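Local coordinates for protein L544 (Acanthamoeba polyphaga mimivirus, PDB 4AMQ) that probably acts as a metal-dependent nucleotidyl transferase, with a manganese-binding nucleotidyltransferase domain joined to a helical domain, at residues K41-P46 and F212-R217; I99-V104 and L197-F202; R252-N257 and I370-D375. All blocks are in the same frame, centred on the assembly; numbering follows the deposited sequence.

Contact 1: residues K41-P46 and F212-R217; sequences KILVVP and FDIAVR. With MN (manganese (II) ion), chain C.
Ile42, in the last turn of helix 28-42, lowers its CD1 methyl onto the Phe212 side chain, 3.7 Å from CD2, and meets the ring obliquely; apolar contacts of this kind make up all the touches between the two segments. The branch reaches the strand because CG1 lies between the backbone N and the carbonyl carbon (chi1 70°), with the chain extended beyond it. The same methyl comes within 4.3 Å of Ile214 CD1. One residue on, where the chain has left the helix, the CD2 methyl of Leu43 meets the other branch of Ile214, 3.8 Å from CG2, the two side chains crossing at about a right angle. Val44 ends the row: its CG2 sits 3.6 Å from Val216 CG2, again with the side chains crossed.

The polar groups work elsewhere. Phe212, Ile214 and Val216 point toward the helix end, whereas Asp213 points away, and its OD2 binds a manganese ion at 2.6 Å; a water, Asp66 and Asp68 are further ligands. The paired aspartates of neighbouring strand 66-72 resemble the metal-binding DxD arrangement of nucleotidyltransferases. On the helix side, the carbonyl oxygen of Val44 accepts a hydrogen bond from Arg85 NE, which ties the turn after the helix to helix 82-93.

The strand thus separates two chemistries. Ile42, Leu43 and Val44 pack against Phe212, Ile214 and Val216, and all six are buried, so that the apolar face of the strand seats the end of helix 28-42 in the interior of the nucleotidyltransferase domain, while the opposite face presents Asp213 to the metal.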
loop_
_atom_site.group_PDB
_atom_site.type_symbol
_atom_site.label_atom_id
_atom_site.label_comp_id
_atom_site.label_asym_id
_atom_site.label_seq_id
_atom_site.Cartn_x
_atom_site.Cartn_y
_atom_site.Cartn_z
ATOM N N LYS A 41 -15.769 13.723 -2.952
ATOM C CA LYS A 41 -16.064 13.552 -1.541
ATOM C C LYS A 41 -14.798 13.452 -0.685
ATOM O O LYS A 41 -14.784 13.892 0.465
ATOM C CB LYS A 41 -16.944 12.318 -1.342
ATOM C CG LYS A 41 -17.612 12.240 0.013
ATOM C CD LYS A 41 -19.086 11.902 -0.134
ATOM C CE LYS A 41 -19.285 10.662 -0.987
ATOM N NZ LYS A 41 -20.729 10.317 -1.118
ATOM N N ILE A 42 -13.734 12.888 -1.250
ATOM C CA ILE A 42 -12.528 12.611 -0.473
ATOM C C ILE A 42 -11.377 13.578 -0.735
ATOM O O ILE A 42 -10.428 13.641 0.052
ATOM C CB ILE A 42 -12.027 11.162 -0.689
ATOM C CG1 ILE A 42 -11.476 10.989 -2.107
ATOM C CG2 ILE A 42 -13.140 10.168 -0.409
ATOM C CD1 ILE A 42 -10.891 9.610 -2.376
ATOM N N LEU A 43 -11.447 14.318 -1.836
ATOM C CA LEU A 43 -10.395 15.281 -2.162
ATOM C C LEU A 43 -10.494 16.540 -1.302
ATOM O O LEU A 43 -11.586 16.963 -0.927
ATOM C CB LEU A 43 -10.434 15.653 -3.646
ATOM C CG LEU A 43 -10.010 14.586 -4.657
ATOM C CD1 LEU A 43 -10.287 15.051 -6.075
ATOM C CD2 LEU A 43 -8.543 14.224 -4.485
ATOM N N VAL A 44 -9.346 17.131 -0.984
ATOM C CA VAL A 44 -9.318 18.397 -0.260
ATOM C C VAL A 44 -9.835 19.528 -1.150
ATOM O O VAL A 44 -10.621 20.368 -0.712
ATOM C CB VAL A 44 -7.901 18.732 0.237
ATOM C CG1 VAL A 44 -7.857 20.137 0.814
ATOM C CG2 VAL A 44 -7.448 17.710 1.269
ATOM N N VAL A 45 -9.379 19.541 -2.400
ATOM C CA VAL A 45 -9.930 20.423 -3.424
ATOM C C VAL A 45 -10.382 19.568 -4.606
ATOM O O VAL A 45 -9.560 18.956 -5.284
ATOM C CB VAL A 45 -8.901 21.478 -3.889
ATOM C CG1 VAL A 45 -9.484 22.344 -4.993
ATOM C CG2 VAL A 45 -8.467 22.340 -2.721
ATOM N N PRO A 46 -11.701 19.506 -4.841
ATOM C CA PRO A 46 -12.316 18.617 -5.834
ATOM C C PRO A 46 -12.087 19.031 -7.287
ATOM O O PRO A 46 -12.181 18.183 -8.177
ATOM C CB PRO A 46 -13.812 18.709 -5.506
ATOM C CG PRO A 46 -13.882 19.297 -4.129
ATOM C CD PRO A 46 -12.713 20.212 -4.041
ATOM N N PHE A 212 -7.345 4.401 -1.484
ATOM C CA PHE A 212 -7.188 5.676 -2.166
ATOM C C PHE A 212 -6.155 6.480 -1.388
ATOM O O PHE A 212 -6.401 6.868 -0.246
ATOM C CB PHE A 212 -8.516 6.444 -2.208
ATOM C CG PHE A 212 -9.477 5.953 -3.258
ATOM C CD1 PHE A 212 -10.132 4.742 -3.110
ATOM C CD2 PHE A 212 -9.724 6.704 -4.396
ATOM C CE1 PHE A 212 -11.019 4.291 -4.079
ATOM C CE2 PHE A 212 -10.609 6.259 -5.366
ATOM C CZ PHE A 212 -11.257 5.053 -5.207
ATOM N N ASP A 213 -4.995 6.707 -1.997
ATOM C CA ASP A 213 -3.961 7.530 -1.379
ATOM C C ASP A 213 -3.926 8.916 -2.017
ATOM O O ASP A 213 -3.637 9.053 -3.210
ATOM C CB ASP A 213 -2.588 6.855 -1.489
ATOM C CG ASP A 213 -2.502 5.560 -0.691
ATOM O OD1 ASP A 213 -3.189 5.442 0.346
ATOM O OD2 ASP A 213 -1.739 4.659 -1.102
ATOM N N ILE A 214 -4.222 9.940 -1.221
ATOM C CA ILE A 214 -4.240 11.316 -1.708
ATOM C C ILE A 214 -3.118 12.151 -1.098
ATOM O O ILE A 214 -3.162 12.493 0.085
ATOM C CB ILE A 214 -5.574 12.021 -1.389
ATOM C CG1 ILE A 214 -6.765 11.109 -1.705
ATOM C CG2 ILE A 214 -5.665 13.350 -2.140
ATOM C CD1 ILE A 214 -6.786 10.594 -3.129
ATOM N N ALA A 215 -2.119 12.479 -1.912
ATOM C CA ALA A 215 -1.026 13.346 -1.484
ATOM C C ALA A 215 -1.458 14.802 -1.586
ATOM O O ALA A 215 -1.640 15.331 -2.681
ATOM C CB ALA A 215 0.206 13.101 -2.330
ATOM N N VAL A 216 -1.628 15.446 -0.440
ATOM C CA VAL A 216 -2.100 16.821 -0.407
ATOM C C VAL A 216 -0.943 17.799 -0.210
ATOM O O VAL A 216 -0.354 17.870 0.867
ATOM C CB VAL A 216 -3.145 17.020 0.701
ATOM C CG1 VAL A 216 -3.620 18.462 0.730
ATOM C CG2 VAL A 216 -4.319 16.067 0.496
ATOM N N ARG A 217 -0.619 18.541 -1.265
ATOM C CA ARG A 217 0.424 19.559 -1.197
ATOM C C ARG A 217 -0.195 20.914 -0.883
ATOM O O ARG A 217 -0.899 21.489 -1.712
ATOM C CB ARG A 217 1.195 19.639 -2.516
ATOM C CG ARG A 217 2.522 20.382 -2.408
ATOM C CD ARG A 217 2.978 20.917 -3.757
ATOM N NE ARG A 217 2.840 19.927 -4.822
ATOM C CZ ARG A 217 3.776 19.044 -5.155
ATOM N NH1 ARG A 217 4.932 19.020 -4.502
ATOM N NH2 ARG A 217 3.557 18.184 -6.141
HETATM MN MN MN C . -1.117 3.554 -3.324
HETATM O O HOH W 1 -0.346 1.611 -1.841
#

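Contact 2: residues I99-V104 and L197-F202; sequences IKLIYV and LLLQYF. With MG (magnesium ion), chain D.
Leu101 and Tyr201 form the apolar centre: the CD1 methyl of Leu101 stands over the face of the Tyr201 ring in a CH-pi contact, 4.0 Å from the centroid and 9° off the normal. CG of Leu101 lies opposite the backbone N (chi1 176°), which carries CD1 over the ring; CB, placed by the backbone itself, approaches the same ring at CE1. Ile99 CG2 meets it obliquely, 3.8 Å from CD1. Farther along this face Val104 CG2 and Leu199 CD2 lie 3.7 Å apart, the side chains next to each other and pointing the same way.

At the bulge in strand 99-108, Ile102 brings CG1 to the edge of the Phe202 ring, near its plane. On the face of Phe202 and Gln200, the amide oxygen OE1 of Gln200 lies at the edge of the Tyr103 ring, 3.2 Å from CD2, with amide and ring planes 48° apart.

The backbones run antiparallel. Lys100 and Phe202 make a hydrogen-bonded pair, each N reaching the other's O at 3.0 Å. Ile102 and Tyr103 then both face Gln200, a classic beta bulge: Gln200 O takes the N-H of Ile102 at 2.9 Å and, weakly, that of Tyr103, before Gln200 N returns a bond to Tyr103 O at 2.8 Å. At the outer end Ile99 O binds a magnesium ion together with Phe93 and Asp96, and Lys100 NZ donates to one of the waters on that ion.

Strand 196-204 continues the sheet to strand 209-217 on its other side, whereas strand 99-108 pairs onward with strand 164-167. Helix 82-93 packs on the face bearing Leu101 and Tyr201, and helix 274-292, from the helical domain, meets Tyr103 and Phe202 on the reverse.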
loop_
_atom_site.group_PDB
_atom_site.type_symbol
_atom_site.label_atom_id
_atom_site.label_comp_id
_atom_site.label_asym_id
_atom_site.label_seq_id
_atom_site.Cartn_x
_atom_site.Cartn_y
_atom_site.Cartn_z
ATOM N N ILE A 99 -16.802 4.969 2.994
ATOM C CA ILE A 99 -15.515 5.651 3.027
ATOM C C ILE A 99 -14.938 5.752 4.427
ATOM O O ILE A 99 -15.588 6.247 5.340
ATOM C CB ILE A 99 -15.627 7.081 2.473
ATOM C CG1 ILE A 99 -16.093 7.058 1.016
ATOM C CG2 ILE A 99 -14.294 7.810 2.610
ATOM C CD1 ILE A 99 -16.263 8.438 0.418
ATOM N N LYS A 100 -13.703 5.300 4.590
ATOM C CA LYS A 100 -13.025 5.454 5.864
ATOM C C LYS A 100 -11.651 6.074 5.652
ATOM O O LYS A 100 -10.865 5.594 4.840
ATOM C CB LYS A 100 -12.905 4.102 6.577
ATOM C CG LYS A 100 -12.688 4.211 8.082
ATOM C CD LYS A 100 -12.546 2.837 8.733
ATOM C CE LYS A 100 -13.829 2.023 8.631
ATOM N NZ LYS A 100 -14.932 2.589 9.459
ATOM N N LEU A 101 -11.372 7.156 6.369
ATOM C CA LEU A 101 -10.037 7.724 6.378
ATOM C C LEU A 101 -9.227 7.059 7.484
ATOM O O LEU A 101 -9.404 7.371 8.658
ATOM C CB LEU A 101 -10.093 9.237 6.588
ATOM C CG LEU A 101 -8.739 9.939 6.713
ATOM C CD1 LEU A 101 -7.844 9.606 5.530
ATOM C CD2 LEU A 101 -8.929 11.444 6.837
ATOM N N ILE A 102 -8.351 6.132 7.104
ATOM C CA ILE A 102 -7.580 5.351 8.071
ATOM C C ILE A 102 -6.434 6.144 8.693
ATOM O O ILE A 102 -6.299 6.205 9.912
ATOM C CB ILE A 102 -7.001 4.069 7.436
ATOM C CG1 ILE A 102 -8.126 3.157 6.940
ATOM C CG2 ILE A 102 -6.123 3.332 8.438
ATOM C CD1 ILE A 102 -9.024 2.639 8.036
ATOM N N TYR A 103 -5.600 6.744 7.853
ATOM C CA TYR A 103 -4.462 7.502 8.354
ATOM C C TYR A 103 -4.314 8.838 7.654
ATOM O O TYR A 103 -4.546 8.952 6.450
ATOM C CB TYR A 103 -3.152 6.733 8.162
ATOM C CG TYR A 103 -3.027 5.437 8.929
ATOM C CD1 TYR A 103 -3.111 5.409 10.315
ATOM C CD2 TYR A 103 -2.784 4.244 8.260
ATOM C CE1 TYR A 103 -2.982 4.220 11.012
ATOM C CE2 TYR A 103 -2.650 3.057 8.947
ATOM C CZ TYR A 103 -2.750 3.049 10.320
ATOM O OH TYR A 103 -2.613 1.861 10.992
ATOM N N VAL A 104 -3.919 9.843 8.423
ATOM C CA VAL A 104 -3.392 11.075 7.862
ATOM C C VAL A 104 -1.905 11.097 8.181
ATOM O O VAL A 104 -1.515 11.166 9.349
ATOM C CB VAL A 104 -4.072 12.317 8.457
ATOM C CG1 VAL A 104 -3.368 13.579 7.985
ATOM C CG2 VAL A 104 -5.543 12.349 8.073
ATOM N N LEU A 197 0.815 16.460 3.148
ATOM C CA LEU A 197 0.274 15.400 3.989
ATOM C C LEU A 197 -0.401 14.347 3.118
ATOM O O LEU A 197 -0.846 14.641 2.005
ATOM C CB LEU A 197 -0.694 15.959 5.037
ATOM C CG LEU A 197 -1.950 16.695 4.570
ATOM C CD1 LEU A 197 -3.060 15.709 4.235
ATOM C CD2 LEU A 197 -2.417 17.671 5.642
ATOM N N LEU A 198 -0.462 13.116 3.616
ATOM C CA LEU A 198 -1.047 12.020 2.851
ATOM C C LEU A 198 -2.322 11.525 3.515
ATOM O O LEU A 198 -2.316 11.191 4.703
ATOM C CB LEU A 198 -0.052 10.861 2.718
ATOM C CG LEU A 198 -0.493 9.642 1.903
ATOM C CD1 LEU A 198 -0.524 9.981 0.424
ATOM C CD2 LEU A 198 0.429 8.455 2.149
ATOM N N LEU A 199 -3.411 11.496 2.750
ATOM C CA LEU A 199 -4.668 10.928 3.221
ATOM C C LEU A 199 -4.778 9.480 2.753
ATOM O O LEU A 199 -4.813 9.211 1.550
ATOM C CB LEU A 199 -5.856 11.738 2.693
ATOM C CG LEU A 199 -5.900 13.233 3.018
ATOM C CD1 LEU A 199 -7.070 13.913 2.311
ATOM C CD2 LEU A 199 -5.973 13.460 4.519
ATOM N N GLN A 200 -4.823 8.544 3.694
ATOM C CA GLN A 200 -4.948 7.134 3.334
ATOM C C GLN A 200 -6.362 6.618 3.558
ATOM O O GLN A 200 -6.763 6.329 4.685
ATOM C CB GLN A 200 -3.933 6.275 4.087
ATOM C CG GLN A 200 -2.516 6.408 3.549
ATOM C CD GLN A 200 -1.562 5.409 4.166
ATOM O OE1 GLN A 200 -1.758 4.963 5.295
ATOM N NE2 GLN A 200 -0.524 5.047 3.422
ATOM N N TYR A 201 -7.110 6.505 2.469
ATOM C CA TYR A 201 -8.496 6.072 2.534
ATOM C C TYR A 201 -8.622 4.599 2.177
ATOM O O TYR A 201 -7.776 4.038 1.478
ATOM C CB TYR A 201 -9.353 6.863 1.536
ATOM C CG TYR A 201 -9.605 8.327 1.852
ATOM C CD1 TYR A 201 -10.639 8.707 2.697
ATOM C CD2 TYR A 201 -8.845 9.329 1.257
ATOM C CE1 TYR A 201 -10.891 10.038 2.967
ATOM C CE2 TYR A 201 -9.090 10.669 1.520
ATOM C CZ TYR A 201 -10.116 11.017 2.376
ATOM O OH TYR A 201 -10.370 12.347 2.646
ATOM N N PHE A 202 -9.689 3.981 2.664
ATOM C CA PHE A 202 -10.195 2.760 2.060
ATOM C C PHE A 202 -11.660 2.980 1.701
ATOM O O PHE A 202 -12.440 3.490 2.500
ATOM C CB PHE A 202 -9.968 1.538 2.957
ATOM C CG PHE A 202 -8.586 0.971 2.836
ATOM C CD1 PHE A 202 -8.295 0.034 1.856
ATOM C CD2 PHE A 202 -7.565 1.408 3.668
ATOM C CE1 PHE A 202 -7.017 -0.479 1.721
ATOM C CE2 PHE A 202 -6.286 0.899 3.541
ATOM C CZ PHE A 202 -6.011 -0.048 2.564
HETATM MG MG MG D . -16.752 6.152 7.496
HETATM O O HOH W 2 -16.989 3.713 7.486
HETATM O O HOH W 3 -15.202 6.970 9.363
#

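Contact 3: residues R252-N257 and I370-D375; sequences RFYFKN and IIPKED
With chi1 of -177° Tyr254 extends its ring away from the backbone N and toward Ile371, while the neighbouring Phe255, at chi1 -70°, swings its own ring beside its N and over to the same residue. Consecutive aromatic side chains thereby converge on one isoleucine. Ile371 brings its CD1 methyl over the centre of the Tyr254 face. This CH-pi contact measures 3.8 Å from CD1 to the ring centroid and lies 13° off the normal. Its CG1 is shared between the aromatics, 3.6 Å from Tyr254 CE1 and 3.6 Å from Phe255 CZ.

The two rings also touch each other: Tyr254 CD1 stands over the centre of the Phe255 ring, while Phe255 CG lies at the edge of Tyr254. Phe255 is the first residue to leave helical geometry after helix 248-254. The arrangement joins the end of that helix to the link between the long helix 334-368 and the short helix 373-376, so it brings together early and late parts of the helical domain.

Outward from this aromatic pair, Ile370 sets its CG2 methyl 3.7 Å from Phe255 CZ, approaching the ring obliquely. Ile261 of helix 259-272 touches both Phe255 and Ile370 and extends the apolar cluster. Pro372 lies near the hydroxyl end of Tyr254, its CD 4.2 Å from OH, while Cys380, one half of the Cys379-Cys380 disulfide, packs against the Tyr254 side chain.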
loop_
_atom_site.group_PDB
_atom_site.type_symbol
_atom_site.label_atom_id
_atom_site.label_comp_id
_atom_site.label_asym_id
_atom_site.label_seq_id
_atom_site.Cartn_x
_atom_site.Cartn_y
_atom_site.Cartn_z
ATOM N N ARG A 252 10.506 -3.524 -17.041
ATOM C CA ARG A 252 9.516 -2.688 -17.711
ATOM C C ARG A 252 9.981 -1.235 -17.741
ATOM O O ARG A 252 9.774 -0.529 -18.726
ATOM C CB ARG A 252 8.141 -2.807 -17.043
ATOM C CG ARG A 252 7.064 -1.953 -17.709
ATOM C CD ARG A 252 5.675 -2.254 -17.161
ATOM N NE ARG A 252 5.582 -2.013 -15.724
ATOM C CZ ARG A 252 4.480 -2.197 -15.003
ATOM N NH1 ARG A 252 3.365 -2.628 -15.581
ATOM N NH2 ARG A 252 4.493 -1.951 -13.700
ATOM N N PHE A 253 10.615 -0.792 -16.662
ATOM C CA PHE A 253 11.170 0.551 -16.625
ATOM C C PHE A 253 12.304 0.679 -17.640
ATOM O O PHE A 253 12.384 1.666 -18.370
ATOM C CB PHE A 253 11.670 0.905 -15.223
ATOM C CG PHE A 253 12.240 2.293 -15.119
ATOM C CD1 PHE A 253 11.414 3.379 -14.873
ATOM C CD2 PHE A 253 13.602 2.514 -15.277
ATOM C CE1 PHE A 253 11.935 4.662 -14.782
ATOM C CE2 PHE A 253 14.128 3.789 -15.186
ATOM C CZ PHE A 253 13.293 4.866 -14.936
ATOM N N TYR A 254 13.171 -0.328 -17.690
ATOM C CA TYR A 254 14.302 -0.313 -18.612
ATOM C C TYR A 254 13.834 -0.185 -20.059
ATOM O O TYR A 254 14.411 0.570 -20.841
ATOM C CB TYR A 254 15.156 -1.574 -18.447
ATOM C CG TYR A 254 16.400 -1.594 -19.314
ATOM C CD1 TYR A 254 16.357 -2.086 -20.612
ATOM C CD2 TYR A 254 17.614 -1.119 -18.832
ATOM C CE1 TYR A 254 17.490 -2.106 -21.408
ATOM C CE2 TYR A 254 18.753 -1.134 -19.620
ATOM C CZ TYR A 254 18.686 -1.628 -20.906
ATOM O OH TYR A 254 19.817 -1.643 -21.691
ATOM N N PHE A 255 12.777 -0.916 -20.405
ATOM C CA PHE A 255 12.284 -0.953 -21.778
ATOM C C PHE A 255 11.102 -0.019 -22.018
ATOM O O PHE A 255 10.376 -0.183 -22.998
ATOM C CB PHE A 255 11.873 -2.378 -22.159
ATOM C CG PHE A 255 13.027 -3.330 -22.305
ATOM C CD1 PHE A 255 13.835 -3.291 -23.432
ATOM C CD2 PHE A 255 13.295 -4.273 -21.327
ATOM C CE1 PHE A 255 14.895 -4.168 -23.576
ATOM C CE2 PHE A 255 14.355 -5.153 -21.464
ATOM C CZ PHE A 255 15.155 -5.100 -22.591
ATOM N N LYS A 256 10.903 0.955 -21.134
ATOM C CA LYS A 256 9.705 1.797 -21.202
ATOM C C LYS A 256 9.573 2.517 -22.546
ATOM O O LYS A 256 8.463 2.762 -23.020
ATOM C CB LYS A 256 9.679 2.814 -20.056
ATOM C CG LYS A 256 10.453 4.087 -20.354
ATOM C CD LYS A 256 11.537 4.342 -19.327
ATOM C CE LYS A 256 11.018 5.195 -18.189
ATOM N NZ LYS A 256 10.508 6.500 -18.696
ATOM N N ASN A 257 10.709 2.851 -23.155
ATOM C CA ASN A 257 10.710 3.590 -24.414
ATOM C C ASN A 257 10.838 2.698 -25.641
ATOM O O ASN A 257 11.001 3.186 -26.761
ATOM C CB ASN A 257 11.808 4.656 -24.414
ATOM C CG ASN A 257 11.546 5.754 -23.409
ATOM O OD1 ASN A 257 10.395 6.039 -23.074
ATOM N ND2 ASN A 257 12.611 6.375 -22.918
ATOM N N ILE A 370 17.822 -9.909 -23.228
ATOM C CA ILE A 370 17.748 -8.895 -24.269
ATOM C C ILE A 370 18.671 -7.732 -23.917
ATOM O O ILE A 370 19.120 -6.989 -24.789
ATOM C CB ILE A 370 16.302 -8.403 -24.472
ATOM C CG1 ILE A 370 15.433 -9.545 -25.004
ATOM C CG2 ILE A 370 16.261 -7.227 -25.430
ATOM C CD1 ILE A 370 14.036 -9.124 -25.394
ATOM N N ILE A 371 18.954 -7.598 -22.626
ATOM C CA ILE A 371 19.890 -6.595 -22.130
ATOM C C ILE A 371 21.318 -7.136 -22.188
ATOM O O ILE A 371 21.542 -8.320 -21.947
ATOM C CB ILE A 371 19.546 -6.199 -20.678
ATOM C CG1 ILE A 371 18.138 -5.600 -20.610
ATOM C CG2 ILE A 371 20.574 -5.229 -20.118
ATOM C CD1 ILE A 371 17.666 -5.278 -19.209
ATOM N N PRO A 372 22.287 -6.272 -22.538
ATOM C CA PRO A 372 23.701 -6.677 -22.591
ATOM C C PRO A 372 24.274 -7.019 -21.211
ATOM O O PRO A 372 24.115 -6.225 -20.282
ATOM C CB PRO A 372 24.398 -5.431 -23.150
ATOM C CG PRO A 372 23.319 -4.673 -23.871
ATOM C CD PRO A 372 22.077 -4.913 -23.068
ATOM N N LYS A 373 24.942 -8.167 -21.093
ATOM C CA LYS A 373 25.478 -8.648 -19.816
ATOM C C LYS A 373 26.181 -7.569 -18.986
ATOM O O LYS A 373 26.089 -7.564 -17.752
ATOM C CB LYS A 373 26.424 -9.834 -20.048
ATOM C CG LYS A 373 27.147 -10.333 -18.792
ATOM C CD LYS A 373 26.187 -10.987 -17.803
ATOM C CE LYS A 373 26.876 -11.329 -16.485
ATOM N NZ LYS A 373 26.266 -10.604 -15.331
ATOM N N GLU A 374 26.879 -6.661 -19.664
ATOM C CA GLU A 374 27.599 -5.588 -18.990
ATOM C C GLU A 374 26.633 -4.644 -18.284
ATOM O O GLU A 374 26.910 -4.161 -17.185
ATOM C CB GLU A 374 28.452 -4.809 -19.991
ATOM C CG GLU A 374 27.675 -4.297 -21.202
ATOM C CD GLU A 374 28.394 -3.176 -21.929
ATOM O OE1 GLU A 374 29.210 -2.479 -21.288
ATOM O OE2 GLU A 374 28.142 -2.985 -23.138
ATOM N N ASP A 375 25.497 -4.383 -18.923
ATOM C CA ASP A 375 24.499 -3.474 -18.377
ATOM C C ASP A 375 23.527 -4.198 -17.453
ATOM O O ASP A 375 22.926 -3.588 -16.571
ATOM C CB ASP A 375 23.709 -2.808 -19.507
ATOM C CG ASP A 375 24.595 -2.060 -20.482
ATOM O OD1 ASP A 375 25.723 -1.693 -20.097
ATOM O OD2 ASP A 375 24.153 -1.823 -21.628
#

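Contacts 1 and 2 belong to one sheet of the nucleotidyltransferase domain, strands 209-217 and 196-204 being neighbours; their centres lie 9 Å apart, and probable hydrogen bonds join Val216 N to Leu197 O and Tyr201 N to Phe212 O. Both are buried and each has a metal at its margin, yet contact 2 is knit by strand pairing whereas contact 1 relies on apolar packing of a helix end and the turn after it against a sheet strand. Contact 3, centred about 36 Å from the centre of contact 1, is in the helical domain and only partly buried. There, aromatic rings around an isoleucine join loop-flanked helix ends, without backbone pairing or metal.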